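Local coordinates for protein BCL2-like 10 (Danio rerio, PDB 6FBX) that acts as a pro-survival member of the Bcl-2 family, restraining apoptosis and binding the BH3 segment of the pro-apoptotic protein Bad, at residues Ser6-Leu9 and Arg10-Leu14. Sequence-based numbering, arbitrary orientation.
Sequences SCWL and REQTL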
loop_
_atom_site.group_PDB
_atom_site.type_symbol
_atom_site.label_atom_id
_atom_site.label_comp_id
_atom_site.label_asym_id
_atom_site.label_seq_id
_atom_site.Cartn_x
_atom_site.Cartn_y
_atom_site.Cartn_z
ATOM N N SER A 6 -11.662 9.509 -11.467
ATOM C CA SER A 6 -11.487 8.932 -10.139
ATOM C C SER A 6 -12.014 7.504 -10.091
ATOM O O SER A 6 -11.351 6.603 -9.563
ATOM C CB SER A 6 -12.182 9.798 -9.094
ATOM O OG SER A 6 -11.990 9.258 -7.798
ATOM N N CYS A 7 -13.209 7.275 -10.639
ATOM C CA CYS A 7 -13.753 5.920 -10.676
ATOM C C CYS A 7 -12.783 4.971 -11.368
ATOM O O CYS A 7 -12.512 3.869 -10.877
ATOM C CB CYS A 7 -15.106 5.911 -11.385
ATOM S SG CYS A 7 -16.436 6.747 -10.482
ATOM N N TRP A 8 -12.233 5.394 -12.504
ATOM C CA TRP A 8 -11.313 4.536 -13.244
ATOM C C TRP A 8 -10.034 4.288 -12.451
ATOM O O TRP A 8 -9.568 3.146 -12.347
ATOM C CB TRP A 8 -11.000 5.161 -14.603
ATOM C CG TRP A 8 -10.160 4.289 -15.472
ATOM C CD1 TRP A 8 -10.574 3.209 -16.194
ATOM C CD2 TRP A 8 -8.756 4.422 -15.716
ATOM N NE1 TRP A 8 -9.514 2.658 -16.872
ATOM C CE2 TRP A 8 -8.386 3.385 -16.594
ATOM C CE3 TRP A 8 -7.774 5.315 -15.276
ATOM C CZ2 TRP A 8 -7.077 3.216 -17.040
ATOM C CZ3 TRP A 8 -6.478 5.148 -15.721
ATOM C CH2 TRP A 8 -6.141 4.104 -16.593
ATOM N N LEU A 9 -9.446 5.347 -11.885
ATOM C CA LEU A 9 -8.241 5.180 -11.077
ATOM C C LEU A 9 -8.499 4.280 -9.878
ATOM O O LEU A 9 -7.640 3.478 -9.497
ATOM C CB LEU A 9 -7.724 6.539 -10.603
ATOM C CG LEU A 9 -7.112 7.444 -11.667
ATOM C CD1 LEU A 9 -6.861 8.815 -11.083
ATOM C CD2 LEU A 9 -5.820 6.840 -12.200
ATOM N N ARG A 10 -9.675 4.406 -9.258
ATOM C CA ARG A 10 -9.996 3.557 -8.118
ATOM C C ARG A 10 -10.033 2.089 -8.528
ATOM O O ARG A 10 -9.494 1.226 -7.826
ATOM C CB ARG A 10 -11.327 3.992 -7.505
ATOM C CG ARG A 10 -11.597 3.415 -6.122
ATOM C CD ARG A 10 -12.622 2.293 -6.153
ATOM N NE ARG A 10 -12.925 1.807 -4.809
ATOM C CZ ARG A 10 -13.679 0.746 -4.541
ATOM N NH1 ARG A 10 -13.895 0.389 -3.281
ATOM N NH2 ARG A 10 -14.223 0.041 -5.526
ATOM N N GLU A 11 -10.638 1.788 -9.678
ATOM C CA GLU A 11 -10.714 0.398 -10.118
ATOM C C GLU A 11 -9.341 -0.134 -10.516
ATOM O O GLU A 11 -9.006 -1.284 -10.206
ATOM C CB GLU A 11 -11.700 0.267 -11.279
ATOM C CG GLU A 11 -11.931 -1.170 -11.726
ATOM C CD GLU A 11 -12.299 -2.089 -10.572
ATOM O OE1 GLU A 11 -13.256 -1.767 -9.834
ATOM O OE2 GLU A 11 -11.620 -3.122 -10.394
ATOM N N GLN A 12 -8.537 0.678 -11.209
ATOM C CA GLN A 12 -7.186 0.251 -11.562
ATOM C C GLN A 12 -6.363 -0.040 -10.314
ATOM O O GLN A 12 -5.613 -1.024 -10.267
ATOM C CB GLN A 12 -6.493 1.318 -12.410
ATOM C CG GLN A 12 -7.141 1.565 -13.760
ATOM C CD GLN A 12 -7.009 0.377 -14.685
ATOM O OE1 GLN A 12 -5.910 0.030 -15.113
ATOM N NE2 GLN A 12 -8.132 -0.263 -14.989
ATOM N N THR A 13 -6.487 0.813 -9.296
ATOM C CA THR A 13 -5.749 0.613 -8.055
ATOM C C THR A 13 -6.254 -0.615 -7.307
ATOM O O THR A 13 -5.459 -1.369 -6.735
ATOM C CB THR A 13 -5.863 1.861 -7.179
ATOM O OG1 THR A 13 -5.396 3.004 -7.909
ATOM C CG2 THR A 13 -5.043 1.711 -5.904
ATOM N N LEU A 14 -7.572 -0.832 -7.298
ATOM C CA LEU A 14 -8.125 -1.993 -6.610
ATOM C C LEU A 14 -7.570 -3.285 -7.193
ATOM O O LEU A 14 -7.148 -4.184 -6.456
ATOM C CB LEU A 14 -9.653 -1.971 -6.698
ATOM C CG LEU A 14 -10.396 -3.096 -5.971
ATOM C CD1 LEU A 14 -10.140 -3.048 -4.470
ATOM C CD2 LEU A 14 -11.880 -3.020 -6.263
#
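Ser6 O receives the amide of Arg10 one turn further on, N to O 2.8 Å, and starts a run of four successive i to i+4 bonds. The aliphatic root of Arg10 stays by this carbonyl, while the rest of its chain leads away to a salt bridge from NE to Asp124 on helix 112-129. Ser6, small and polar, fits where the same helix comes close: its OG hydrogen-bonds the carbonyl oxygen of Gly127. Cys7 lies on the exposed side and contributes mainly through its backbone, Cys7 O taking the amide N of Glu11 at 3.0 Å.

Trp8 makes the main side-chain contact. CG of Gln12 sits over the six-membered ring, 3.6 Å from its centroid, a CH-pi contact. The indole leans toward the following turn, whereas the Gln12 chain folds at chi2 (-67°) and lays its amide almost parallel to the ring, the two planes only 4° apart. Gln12 NE2 lies 3.7 Å from Trp8 NE1 in this stack; a long, flexible residue ending in a flat amide suits such a place. Gln12 N also donates to Trp8 O, so the same pair is joined through backbone and side chain.

All this belongs to helix 2-24, the N-terminal helix of the Bcl-2 fold, whose other flank packs on the helices near the C-terminus. There Leu9, buried, turns its branched side chain onto Gln131 and Val135. Its carbonyl oxygen has two donors: Thr13 N at 2.9 Å and Thr13 OG1 at 2.8 Å approach Leu9 O from opposite faces of the carbonyl plane. With its hydroxyl set beside its own backbone N (chi1 -56°), Thr13 OG1 donates to Leu9 O and accepts from the indole N-H of Trp140.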